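Long-range contacts in DotI (Legionella pneumophila, PDB 3WZ4), which probably serves, through the periplasmic domain described here, as an inner-membrane component of the type IVB secretion apparatus: residues A[89-94]-A[114-119]; A[8-13]-A[127-132]; A[17-22]-A[68-73]; A[46-51]-A[132-137]. All blocks are in the same frame, centred on the assembly; numbering follows the deposited sequence. Where two conformers were deposited one is given.

Contact 1 (A[89-94]-A[114-119]); sequences SWRVQM and TMLITR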
loop_
_atom_site.group_PDB
_atom_site.type_symbol
_atom_site.label_atom_id
_atom_site.label_comp_id
_atom_site.label_asym_id
_atom_site.label_seq_id
_atom_site.Cartn_x
_atom_site.Cartn_y
_atom_site.Cartn_z
ATOM N N SER A 89 9.125 4.455 -14.216
ATOM C CA SER A 89 8.585 3.652 -13.129
ATOM C C SER A 89 9.629 3.265 -12.084
ATOM O O SER A 89 10.830 3.326 -12.336
ATOM C CB SER A 89 7.921 2.394 -13.691
ATOM O OG SER A 89 6.918 2.731 -14.629
ATOM N N TRP A 90 9.148 2.860 -10.915
ATOM C CA TRP A 90 9.998 2.434 -9.814
ATOM C C TRP A 90 9.415 1.189 -9.175
ATOM O O TRP A 90 8.233 1.158 -8.831
ATOM C CB TRP A 90 10.061 3.508 -8.725
ATOM C CG TRP A 90 10.699 4.797 -9.123
ATOM C CD1 TRP A 90 11.997 5.171 -8.910
ATOM C CD2 TRP A 90 10.065 5.902 -9.773
ATOM N NE1 TRP A 90 12.208 6.437 -9.398
ATOM C CE2 TRP A 90 11.039 6.907 -9.934
ATOM C CE3 TRP A 90 8.767 6.137 -10.238
ATOM C CZ2 TRP A 90 10.758 8.127 -10.544
ATOM C CZ3 TRP A 90 8.490 7.348 -10.844
ATOM C CH2 TRP A 90 9.481 8.328 -10.992
ATOM N N ARG A 91 10.235 0.158 -9.008
ATOM C CA ARG A 91 9.813 -1.005 -8.239
ATOM C C ARG A 91 10.367 -0.875 -6.825
ATOM O O ARG A 91 11.573 -0.989 -6.605
ATOM C CB ARG A 91 10.269 -2.304 -8.905
ATOM C CG ARG A 91 9.327 -3.473 -8.651
ATOM C CD ARG A 91 9.699 -4.704 -9.468
ATOM N NE ARG A 91 9.567 -4.486 -10.908
ATOM C CZ ARG A 91 8.444 -4.670 -11.596
ATOM N NH1 ARG A 91 7.341 -5.069 -10.979
ATOM N NH2 ARG A 91 8.423 -4.451 -12.903
ATOM N N VAL A 92 9.474 -0.616 -5.874
ATOM C CA VAL A 92 9.864 -0.347 -4.493
ATOM C C VAL A 92 9.443 -1.448 -3.523
ATOM O O VAL A 92 8.313 -1.929 -3.567
ATOM C CB VAL A 92 9.271 0.988 -4.004
ATOM C CG1 VAL A 92 9.484 1.153 -2.509
ATOM C CG2 VAL A 92 9.879 2.153 -4.779
ATOM N N GLN A 93 10.358 -1.825 -2.637
ATOM C CA GLN A 93 10.102 -2.889 -1.680
ATOM C C GLN A 93 10.382 -2.426 -0.255
ATOM O O GLN A 93 11.359 -1.720 -0.003
ATOM C CB GLN A 93 10.959 -4.108 -2.012
ATOM C CG GLN A 93 10.677 -5.315 -1.141
ATOM C CD GLN A 93 11.404 -6.553 -1.618
ATOM O OE1 GLN A 93 10.933 -7.254 -2.514
ATOM N NE2 GLN A 93 12.566 -6.822 -1.031
HETATM N N MSE A 94 9.516 -2.823 0.672
HETATM C CA MSE A 94 9.676 -2.458 2.074
HETATM C C MSE A 94 9.053 -3.509 2.981
HETATM O O MSE A 94 7.915 -3.922 2.768
HETATM C CB MSE A 94 9.045 -1.090 2.356
HETATM C CG MSE A 94 9.461 -0.483 3.693
HETATM SE SE MSE A 94 8.631 1.247 4.064
HETATM C CE MSE A 94 6.810 0.626 4.387
ATOM N N THR A 114 5.728 -5.099 -1.971
ATOM C CA THR A 114 6.407 -4.750 -3.208
ATOM C C THR A 114 5.451 -3.979 -4.106
ATOM O O THR A 114 4.353 -4.445 -4.411
ATOM C CB THR A 114 6.941 -5.994 -3.936
ATOM O OG1 THR A 114 7.626 -6.835 -2.999
ATOM C CG2 THR A 114 7.904 -5.592 -5.042
HETATM N N MSE A 115 5.872 -2.789 -4.516
HETATM C CA MSE A 115 5.020 -1.901 -5.291
HETATM C C MSE A 115 5.659 -1.523 -6.622
HETATM O O MSE A 115 6.859 -1.251 -6.697
HETATM C CB MSE A 115 4.718 -0.626 -4.496
HETATM C CG MSE A 115 3.900 -0.841 -3.229
HETATM SE SE MSE A 115 3.976 0.696 -2.013
HETATM C CE MSE A 115 5.722 0.358 -1.206
ATOM N N LEU A 116 4.851 -1.516 -7.674
ATOM C CA LEU A 116 5.262 -0.909 -8.928
ATOM C C LEU A 116 4.656 0.485 -8.985
ATOM O O LEU A 116 3.437 0.643 -8.958
ATOM C CB LEU A 116 4.815 -1.750 -10.129
ATOM C CG LEU A 116 5.125 -1.155 -11.506
ATOM C CD1 LEU A 116 6.626 -1.001 -11.704
ATOM C CD2 LEU A 116 4.521 -2.002 -12.619
ATOM N N ILE A 117 5.511 1.497 -9.036
ATOM C CA ILE A 117 5.051 2.878 -9.053
ATOM C C ILE A 117 5.357 3.521 -10.400
ATOM O O ILE A 117 6.469 3.397 -10.915
ATOM C CB ILE A 117 5.704 3.691 -7.915
ATOM C CG1 ILE A 117 5.249 3.149 -6.559
ATOM C CG2 ILE A 117 5.379 5.173 -8.050
ATOM C CD1 ILE A 117 5.861 3.866 -5.380
ATOM N N THR A 118 4.367 4.195 -10.975
ATOM C CA THR A 118 4.539 4.812 -12.284
ATOM C C THR A 118 4.109 6.275 -12.307
ATOM O O THR A 118 3.186 6.677 -11.601
ATOM C CB THR A 118 3.755 4.052 -13.370
ATOM O OG1 THR A 118 2.351 4.174 -13.119
ATOM C CG2 THR A 118 4.137 2.580 -13.368
ATOM N N ARG A 119 4.794 7.066 -13.124
ATOM C CA ARG A 119 4.410 8.451 -13.340
ATOM C C ARG A 119 3.082 8.507 -14.081
ATOM O O ARG A 119 2.879 7.794 -15.060
ATOM C CB ARG A 119 5.477 9.178 -14.154
ATOM C CG ARG A 119 6.836 9.222 -13.492
ATOM C CD ARG A 119 7.247 10.654 -13.206
ATOM N NE ARG A 119 7.034 11.518 -14.363
ATOM C CZ ARG A 119 7.294 12.820 -14.378
ATOM N NH1 ARG A 119 7.784 13.414 -13.295
ATOM N NH2 ARG A 119 7.067 13.530 -15.476
#
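The carbonyl oxygen of Ile117 receives the shortest polar bond across the strands: Trp90 N lies 2.7 Å from Ile117 O, with 158° at the hydrogen and the donor in the carbonyl plane. A second, weaker grip on the same atom is a C-H...O contact, Ser89 CA to Ile117 O at 3.1 Å. Ile117 N answers with a bond to Trp90 O of 2.8 Å. Two residues further on, Val92 and Met115 (a selenomethionine) repeat this double exchange through their backbone N and O atoms, so Trp90-Ile117 and Val92-Met115 are the hydrogen-bonded pairs of the register. Strand directions differ by 161°, which confirms the antiparallel sense.

Both of these pairs send their side chains to one face. With CG anti to its carbonyl carbon (chi1 -65°), the indole of Trp90 brings its benzo edge toward the neighbouring strand, CE3 lying 4.1 Å from Ile117 CG2. Arg119 CG meets this ring at its edge, 3.6 Å from Trp90 CZ3. The polar ends turn elsewhere, Trp90 NE1 to Asp7 and Arg119 NH1 to His3 O. Beside them Val92 CG1 and Met115 CE touch at 4.1 Å, and Ala14 of helix 7-21 packs on both residues.

The other face carries Ser89, Arg91, Gln93, Thr114, Leu116 and Thr118, with Leu116 CD1 above the Arg91 guanidinium plane. Here Ser89 OG sits 3.1 Å from the methyl carbon Thr118 CG2, while its hydrogen bond goes to Arg87 O. This is an antiparallel beta hairpin, 87-101 with 106-119, with helix 7-21 over Val92 and Met115, consistent with the NTF2 clan.

Contact 2 (A[8-13]-A[127-132]); sequences SAVLQW and RGIGIS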
loop_
_atom_site.group_PDB
_atom_site.type_symbol
_atom_site.label_atom_id
_atom_site.label_comp_id
_atom_site.label_asym_id
_atom_site.label_seq_id
_atom_site.Cartn_x
_atom_site.Cartn_y
_atom_site.Cartn_z
ATOM N N SER A 8 14.290 9.593 -3.708
ATOM C CA SER A 8 14.038 9.696 -2.274
ATOM C C SER A 8 12.596 10.097 -1.996
ATOM O O SER A 8 11.979 9.607 -1.050
ATOM C CB SER A 8 14.993 10.699 -1.628
ATOM O OG SER A 8 14.736 12.010 -2.094
ATOM N N ALA A 9 12.061 10.988 -2.824
ATOM C CA ALA A 9 10.672 11.410 -2.685
ATOM C C ALA A 9 9.716 10.253 -2.947
ATOM O O ALA A 9 8.768 10.035 -2.192
ATOM C CB ALA A 9 10.372 12.562 -3.625
ATOM N N VAL A 10 9.967 9.519 -4.027
ATOM C CA VAL A 10 9.144 8.368 -4.382
ATOM C C VAL A 10 9.169 7.316 -3.273
ATOM O O VAL A 10 8.155 6.686 -2.982
ATOM C CB VAL A 10 9.608 7.731 -5.705
ATOM C CG1 VAL A 10 8.890 6.412 -5.941
ATOM C CG2 VAL A 10 9.388 8.692 -6.870
ATOM N N LEU A 11 10.330 7.133 -2.655
ATOM C CA LEU A 11 10.464 6.177 -1.560
ATOM C C LEU A 11 9.621 6.572 -0.344
ATOM O O LEU A 11 8.817 5.780 0.141
ATOM C CB LEU A 11 11.932 6.004 -1.172
ATOM C CG LEU A 11 12.774 5.190 -2.156
ATOM C CD1 LEU A 11 14.252 5.514 -2.021
ATOM C CD2 LEU A 11 12.530 3.704 -1.968
ATOM N N GLN A 12 9.806 7.795 0.142
ATOM C CA GLN A 12 9.022 8.281 1.273
ATOM C C GLN A 12 7.536 8.099 0.998
ATOM O O GLN A 12 6.773 7.687 1.873
ATOM C CB GLN A 12 9.321 9.754 1.562
ATOM C CG GLN A 12 10.742 10.024 2.030
ATOM C CD GLN A 12 10.862 11.337 2.785
ATOM O OE1 GLN A 12 9.939 11.746 3.493
ATOM N NE2 GLN A 12 12.000 12.006 2.634
ATOM N N TRP A 13 7.136 8.398 -0.232
ATOM C CA TRP A 13 5.749 8.258 -0.650
ATOM C C TRP A 13 5.287 6.799 -0.605
ATOM O O TRP A 13 4.196 6.500 -0.113
ATOM C CB TRP A 13 5.575 8.830 -2.054
ATOM C CG TRP A 13 4.160 8.881 -2.531
ATOM C CD1 TRP A 13 3.258 9.884 -2.319
ATOM C CD2 TRP A 13 3.484 7.895 -3.320
ATOM N NE1 TRP A 13 2.060 9.580 -2.920
ATOM C CE2 TRP A 13 2.174 8.366 -3.544
ATOM C CE3 TRP A 13 3.858 6.660 -3.857
ATOM C CZ2 TRP A 13 1.238 7.644 -4.280
ATOM C CZ3 TRP A 13 2.926 5.945 -4.587
ATOM C CH2 TRP A 13 1.631 6.440 -4.792
ATOM N N ARG A 127 -0.125 14.179 -7.198
ATOM C CA ARG A 127 1.202 13.716 -6.808
ATOM C C ARG A 127 2.074 13.424 -8.029
ATOM O O ARG A 127 3.299 13.523 -7.965
ATOM C CB ARG A 127 1.101 12.480 -5.915
ATOM C CG ARG A 127 2.411 12.091 -5.254
ATOM C CD ARG A 127 3.040 13.276 -4.530
ATOM N NE ARG A 127 4.281 12.903 -3.854
ATOM C CZ ARG A 127 5.461 12.793 -4.458
ATOM N NH1 ARG A 127 5.571 13.029 -5.759
ATOM N NH2 ARG A 127 6.533 12.445 -3.759
ATOM N N GLY A 128 1.434 13.066 -9.139
ATOM C CA GLY A 128 2.143 12.799 -10.378
ATOM C C GLY A 128 2.581 11.355 -10.507
ATOM O O GLY A 128 3.082 10.937 -11.551
ATOM N N ILE A 129 2.399 10.591 -9.437
ATOM C CA ILE A 129 2.730 9.172 -9.444
ATOM C C ILE A 129 1.613 8.374 -8.785
ATOM O O ILE A 129 0.850 8.911 -7.981
ATOM C CB ILE A 129 4.052 8.883 -8.701
ATOM C CG1 ILE A 129 4.011 9.482 -7.292
ATOM C CG2 ILE A 129 5.246 9.418 -9.486
ATOM C CD1 ILE A 129 5.199 9.109 -6.437
ATOM N N GLY A 130 1.528 7.094 -9.134
ATOM C CA GLY A 130 0.549 6.197 -8.552
ATOM C C GLY A 130 1.018 4.755 -8.567
ATOM O O GLY A 130 1.892 4.383 -9.350
ATOM N N ILE A 131 0.433 3.938 -7.697
ATOM C CA ILE A 131 0.774 2.523 -7.621
ATOM C C ILE A 131 0.001 1.718 -8.659
ATOM O O ILE A 131 -1.228 1.784 -8.713
ATOM C CB ILE A 131 0.481 1.962 -6.221
ATOM C CG1 ILE A 131 1.372 2.650 -5.181
ATOM C CG2 ILE A 131 0.676 0.451 -6.195
ATOM C CD1 ILE A 131 0.961 2.376 -3.748
ATOM N N SER A 132 0.727 0.968 -9.486
ATOM C CA SER A 132 0.112 0.112 -10.500
ATOM C C SER A 132 -0.010 -1.333 -10.022
ATOM O O SER A 132 -0.877 -2.077 -10.477
ATOM C CB SER A 132 0.903 0.165 -11.810
ATOM O OG SER A 132 0.659 1.381 -12.498
HETATM O O HOH W 1 7.728 12.023 -0.958
#
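Ile129 and Trp13 form the centre of the apolar packing, the indole reaching from the helix into residues 127-132. The methyl CD1 of Ile129 lies over one face of the indole, 4.1 Å from the centroid of the six-membered ring and 25° off its normal, a CH-pi contact. Ile129 adopts the less common rotamer with CG1 between backbone N and carbonyl carbon (chi1 53°), and from there the extended branch brings CD1 over the ring face. The same CD1 also meets Val10 CG2 at 4.2 Å. Farther along the indole, Trp13 CZ3 touches Ile131 CG1 at 3.7 Å and Trp13 CH2 rests 3.9 Å from Gly130 CA. Phe39 meets the same indole at a steep angle.

Mixed contacts come from Arg127. Its aliphatic part slides past the pyrrole end of the indole in the opposite direction, with Arg127 CG 3.4 Å from Trp13 NE1, while the guanidinium plane stands 70° from the ring.

Polar contact is indirect: one water donates to Ala9 O at 2.6 Å and accepts from Arg127 NH2 at 3.1 Å, lying in the guanidinium plane at its edge. Arg127 NH1 is taken by Gln5 OE1.

With no direct hydrogen bond between the segments, helix 7-21 is held to the start of strand 129-138 by buried apolar packing around Trp13, of helix against sheet, and Arg127 supplies a solvent-bridged polar border at its rim.

Contact 3 (A[17-22]-A[68-73]); sequences AAIAAF and VSAVAT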
loop_
_atom_site.group_PDB
_atom_site.type_symbol
_atom_site.label_atom_id
_atom_site.label_comp_id
_atom_site.label_asym_id
_atom_site.label_seq_id
_atom_site.Cartn_x
_atom_site.Cartn_y
_atom_site.Cartn_z
ATOM N N ALA A 17 2.179 5.017 1.515
ATOM C CA ALA A 17 1.130 4.228 0.879
ATOM C C ALA A 17 1.046 2.822 1.471
ATOM O O ALA A 17 -0.048 2.299 1.702
ATOM C CB ALA A 17 1.349 4.167 -0.635
ATOM N N ALA A 18 2.204 2.218 1.712
ATOM C CA ALA A 18 2.269 0.874 2.274
ATOM C C ALA A 18 1.660 0.841 3.671
ATOM O O ALA A 18 0.844 -0.024 3.981
ATOM C CB ALA A 18 3.715 0.375 2.302
ATOM N N ILE A 19 2.049 1.800 4.506
ATOM C CA ILE A 19 1.535 1.880 5.868
ATOM C C ILE A 19 0.034 2.165 5.883
ATOM O O ILE A 19 -0.716 1.556 6.647
ATOM C CB ILE A 19 2.270 2.957 6.686
ATOM C CG1 ILE A 19 3.771 2.655 6.737
ATOM C CG2 ILE A 19 1.694 3.050 8.093
ATOM C CD1 ILE A 19 4.106 1.327 7.386
ATOM N N ALA A 20 -0.400 3.089 5.032
ATOM C CA ALA A 20 -1.809 3.452 4.954
ATOM C C ALA A 20 -2.683 2.238 4.653
ATOM O O ALA A 20 -3.782 2.103 5.190
ATOM C CB ALA A 20 -2.018 4.533 3.901
ATOM N N ALA A 21 -2.190 1.355 3.791
ATOM C CA ALA A 21 -2.932 0.158 3.414
ATOM C C ALA A 21 -3.178 -0.777 4.599
ATOM O O ALA A 21 -4.103 -1.582 4.577
ATOM C CB ALA A 21 -2.210 -0.581 2.298
ATOM N N PHE A 22 -2.349 -0.668 5.632
ATOM C CA PHE A 22 -2.502 -1.514 6.809
ATOM C C PHE A 22 -2.869 -0.701 8.044
ATOM O O PHE A 22 -2.500 -1.052 9.166
ATOM C CB PHE A 22 -1.231 -2.327 7.057
ATOM C CG PHE A 22 -0.999 -3.399 6.033
ATOM C CD1 PHE A 22 -1.568 -4.652 6.185
ATOM C CD2 PHE A 22 -0.226 -3.151 4.912
ATOM C CE1 PHE A 22 -1.364 -5.642 5.243
ATOM C CE2 PHE A 22 -0.015 -4.139 3.966
ATOM C CZ PHE A 22 -0.585 -5.385 4.133
ATOM N N VAL A 68 -6.273 -2.453 12.837
ATOM C CA VAL A 68 -5.052 -2.799 12.124
ATOM C C VAL A 68 -4.084 -1.624 12.063
ATOM O O VAL A 68 -4.474 -0.498 11.757
ATOM C CB VAL A 68 -5.353 -3.282 10.696
ATOM C CG1 VAL A 68 -4.100 -3.869 10.066
ATOM C CG2 VAL A 68 -6.469 -4.312 10.719
ATOM N N SER A 69 -2.818 -1.896 12.362
ATOM C CA SER A 69 -1.769 -0.889 12.276
ATOM C C SER A 69 -0.502 -1.526 11.729
ATOM O O SER A 69 -0.421 -2.747 11.600
ATOM C CB SER A 69 -1.499 -0.269 13.649
ATOM O OG SER A 69 -0.983 -1.232 14.552
ATOM N N ALA A 70 0.484 -0.699 11.403
ATOM C CA ALA A 70 1.744 -1.204 10.869
ATOM C C ALA A 70 2.875 -0.193 11.001
ATOM O O ALA A 70 2.645 1.014 11.056
ATOM C CB ALA A 70 1.576 -1.624 9.415
ATOM N N VAL A 71 4.100 -0.701 11.051
ATOM C CA VAL A 71 5.282 0.146 11.081
ATOM C C VAL A 71 6.327 -0.431 10.141
ATOM O O VAL A 71 6.388 -1.647 9.945
ATOM C CB VAL A 71 5.880 0.246 12.499
ATOM C CG1 VAL A 71 4.885 0.887 13.460
ATOM C CG2 VAL A 71 6.304 -1.130 12.995
ATOM N N ALA A 72 7.142 0.440 9.554
ATOM C CA ALA A 72 8.209 -0.002 8.665
ATOM C C ALA A 72 9.303 -0.716 9.452
ATOM O O ALA A 72 9.798 -0.197 10.451
ATOM C CB ALA A 72 8.787 1.177 7.899
ATOM N N THR A 73 9.667 -1.912 8.998
ATOM C CA THR A 73 10.705 -2.705 9.650
ATOM C C THR A 73 12.096 -2.268 9.204
ATOM O O THR A 73 13.025 -2.196 10.009
ATOM C CB THR A 73 10.520 -4.207 9.364
ATOM O OG1 THR A 73 9.556 -4.744 10.278
ATOM C CG2 THR A 73 11.834 -4.955 9.530
#
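Helix 17-21 and strand 68-72 run nearly antiparallel, 155° apart and 7.7 Å between axes at the closest approach, and the backbones come near at Ile19 with Ala70 and at Phe22 with Ser69. Phe22 N bonds to Ile19 O at 2.9 Å, and Thr23 OG1 also binds that oxygen. The C-terminal part of helix 7-21 is here packed on strand 67-84 of the antiparallel sheet, a helix-on-sheet layout consistent with the NTF2 clan.

Two side chains of the helical segment do most of the touching. Ile19 lies along the strand, its CG2 branch 3.7 Å from Ala70 O and its CD1 end near the Val71-Ala72 peptide. The first two torsions together (chi1 -59°, chi2 -61°) bring that terminal CD1 to 3.8 Å from Ala72 N. Phe22 contributes its root and not its ring: Phe22 CB packs against Ala70 CB at 3.7 Å, while the ring leads away toward Ile96 and Val136. One edge of that ring lies in plane with Ala18 O.

Phe22 O approaches two carbon atoms of the strand. Ser69 CA is 3.2 Å from Phe22 O, and Val68 CG1 lies 3.4 Å from the same oxygen. Val68 O is nearby as well, but two acceptors cannot bond, and the approach of Ser69 N is too poor in angle.

Between 17-22 and 68-73 no hydrogen bond forms, and the contact is van der Waals packing, an association set by shape and by removal of apolar surface from water.

Contact 4 (A[46-51]-A[132-137]); sequences DQFLGA and SQFVVG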
loop_
_atom_site.group_PDB
_atom_site.type_symbol
_atom_site.label_atom_id
_atom_site.label_comp_id
_atom_site.label_asym_id
_atom_site.label_seq_id
_atom_site.Cartn_x
_atom_site.Cartn_y
_atom_site.Cartn_z
ATOM N N ASP A 46 -7.738 -1.304 -9.411
ATOM C CA ASP A 46 -8.442 -2.546 -9.714
ATOM C C ASP A 46 -7.743 -3.748 -9.083
ATOM O O ASP A 46 -8.389 -4.611 -8.487
ATOM C CB ASP A 46 -8.558 -2.747 -11.226
ATOM C CG ASP A 46 -9.529 -1.776 -11.870
ATOM O OD1 ASP A 46 -10.383 -1.215 -11.149
ATOM O OD2 ASP A 46 -9.447 -1.581 -13.101
ATOM N N GLN A 47 -6.422 -3.798 -9.219
ATOM C CA GLN A 47 -5.636 -4.902 -8.682
ATOM C C GLN A 47 -5.651 -4.896 -7.156
ATOM O O GLN A 47 -5.760 -5.944 -6.520
ATOM C CB GLN A 47 -4.202 -4.841 -9.214
ATOM C CG GLN A 47 -3.314 -5.996 -8.779
ATOM C CD GLN A 47 -2.482 -5.666 -7.556
ATOM O OE1 GLN A 47 -2.117 -4.510 -7.331
ATOM N NE2 GLN A 47 -2.182 -6.680 -6.756
ATOM N N PHE A 48 -5.544 -3.708 -6.571
ATOM C CA PHE A 48 -5.572 -3.574 -5.119
ATOM C C PHE A 48 -6.922 -4.010 -4.561
ATOM O O PHE A 48 -6.985 -4.710 -3.550
ATOM C CB PHE A 48 -5.263 -2.133 -4.709
ATOM C CG PHE A 48 -5.318 -1.893 -3.226
ATOM C CD1 PHE A 48 -4.295 -2.328 -2.402
ATOM C CD2 PHE A 48 -6.388 -1.222 -2.659
ATOM C CE1 PHE A 48 -4.341 -2.102 -1.037
ATOM C CE2 PHE A 48 -6.440 -0.995 -1.296
ATOM C CZ PHE A 48 -5.415 -1.437 -0.485
ATOM N N LEU A 49 -8.002 -3.595 -5.219
ATOM C CA LEU A 49 -9.341 -4.015 -4.814
ATOM C C LEU A 49 -9.512 -5.525 -4.948
ATOM O O LEU A 49 -10.111 -6.167 -4.088
ATOM C CB LEU A 49 -10.412 -3.291 -5.635
ATOM C CG LEU A 49 -10.687 -1.833 -5.255
ATOM C CD1 LEU A 49 -11.718 -1.222 -6.185
ATOM C CD2 LEU A 49 -11.146 -1.738 -3.809
ATOM N N GLY A 50 -8.983 -6.085 -6.033
ATOM C CA GLY A 50 -9.047 -7.517 -6.266
ATOM C C GLY A 50 -8.297 -8.306 -5.207
ATOM O O GLY A 50 -8.740 -9.371 -4.773
ATOM N N ALA A 51 -7.150 -7.779 -4.790
ATOM C CA ALA A 51 -6.364 -8.412 -3.744
ATOM C C ALA A 51 -7.131 -8.367 -2.431
ATOM O O ALA A 51 -7.067 -9.297 -1.628
ATOM C CB ALA A 51 -5.018 -7.724 -3.602
ATOM N N SER A 132 0.727 0.968 -9.486
ATOM C CA SER A 132 0.112 0.112 -10.500
ATOM C C SER A 132 -0.010 -1.333 -10.022
ATOM O O SER A 132 -0.877 -2.077 -10.477
ATOM C CB SER A 132 0.903 0.165 -11.810
ATOM O OG SER A 132 0.659 1.381 -12.498
ATOM N N GLN A 133 0.865 -1.729 -9.106
ATOM C CA GLN A 133 0.799 -3.067 -8.538
ATOM C C GLN A 133 1.191 -3.045 -7.072
ATOM O O GLN A 133 2.182 -2.425 -6.690
ATOM C CB GLN A 133 1.687 -4.047 -9.307
ATOM C CG GLN A 133 1.518 -5.490 -8.853
ATOM C CD GLN A 133 2.383 -6.462 -9.630
ATOM O OE1 GLN A 133 3.587 -6.258 -9.777
ATOM N NE2 GLN A 133 1.771 -7.531 -10.129
ATOM N N PHE A 134 0.398 -3.732 -6.258
ATOM C CA PHE A 134 0.609 -3.791 -4.824
ATOM C C PHE A 134 0.665 -5.259 -4.412
ATOM O O PHE A 134 -0.346 -5.957 -4.438
ATOM C CB PHE A 134 -0.540 -3.081 -4.109
ATOM C CG PHE A 134 -0.261 -2.759 -2.668
ATOM C CD1 PHE A 134 -0.476 -3.703 -1.677
ATOM C CD2 PHE A 134 0.202 -1.504 -2.302
ATOM C CE1 PHE A 134 -0.230 -3.404 -0.350
ATOM C CE2 PHE A 134 0.451 -1.201 -0.976
ATOM C CZ PHE A 134 0.234 -2.150 0.000
ATOM N N VAL A 135 1.851 -5.730 -4.049
ATOM C CA VAL A 135 2.022 -7.135 -3.698
ATOM C C VAL A 135 2.512 -7.310 -2.265
ATOM O O VAL A 135 3.485 -6.680 -1.847
ATOM C CB VAL A 135 2.976 -7.847 -4.666
ATOM C CG1 VAL A 135 3.237 -9.270 -4.203
ATOM C CG2 VAL A 135 2.402 -7.835 -6.079
ATOM N N VAL A 136 1.826 -8.168 -1.517
ATOM C CA VAL A 136 2.194 -8.450 -0.137
ATOM C C VAL A 136 2.644 -9.898 0.004
ATOM O O VAL A 136 2.054 -10.800 -0.589
ATOM C CB VAL A 136 1.016 -8.193 0.826
ATOM C CG1 VAL A 136 1.412 -8.541 2.256
ATOM C CG2 VAL A 136 0.554 -6.744 0.730
ATOM N N GLY A 137 3.694 -10.114 0.788
ATOM C CA GLY A 137 4.191 -11.452 1.048
ATOM C C GLY A 137 4.855 -11.515 2.407
ATOM O O GLY A 137 5.066 -10.481 3.043
#
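Gln47 and Phe48, neighbours on helix 42-54, fasten that helix to strand 129-138, outermost within this chain in an antiparallel sheet consistent with the NTF2 clan, the first by hydrogen bonds and the second by an aromatic T-shaped pair. Both partners belong to Phe134, which lies just after a classic beta bulge: Ser132 and Gln133 together face Leu116 of the adjoining strand.

Gln47 extends with CG anti to the backbone N and then bends sharply at its second torsion (chi2 -96°), which swings the carboxamide across to the strand. The amide reads the backbone of a single residue at both ends. Phe134 N donates to Gln47 OE1 at 2.8 Å, tilted from the carbonyl plane of the glutamine. Gln47 NE2 donates to Phe134 O at 3.0 Å, nearly straight at 170°; this donor stands above the Phe134 carbonyl plane, although the acceptor is in the amide plane of Gln47. Two bonds with opposite donor sense fix the rotation of the carboxamide and satisfy backbone groups on the side of the strand turned from Leu116. Gln133 CA also approaches Gln47 OE1, at 3.5 Å.

Phe48 and Phe134 both place CG anti to their backbone N, and the two side chains lie side by side, pointing the same way. Their ring planes stand 79° apart with centroids separated by 5.4 Å. Phe40 stacks on the Phe48 ring and also touches Phe134. The edge of Phe48 faces the Phe134 ring: Phe48 CD1 lies 4.1 Å from Phe134 CG, and Phe48 CE1 sits 4.2 Å above the Phe134 ring plane, offset toward its rim.

In the fold
All four contacts reach one antiparallel sheet, whose strands follow in chain order 24-25, 67-84, 87-101, 106-119 and 129-138. Contact 1 joins two neighbouring strands within it; contacts 2 and 3 lay the first and last parts of helix 7-21 on it, their centres about 16 Å apart, and contact 4 adds helix 42-54 at the edge strand. Along the chain, contacts 1 and 3 are in series and both nested within contact 2; contact 1 is also nested within contact 4, which crosses contacts 2 and 3. Contacts 2 and 4 share Ser132, the corner of strand 129-138. That strand receives helix 7-21 in contact 2 and helix 42-54 in contact 4, consistent with an NTF2-like fold.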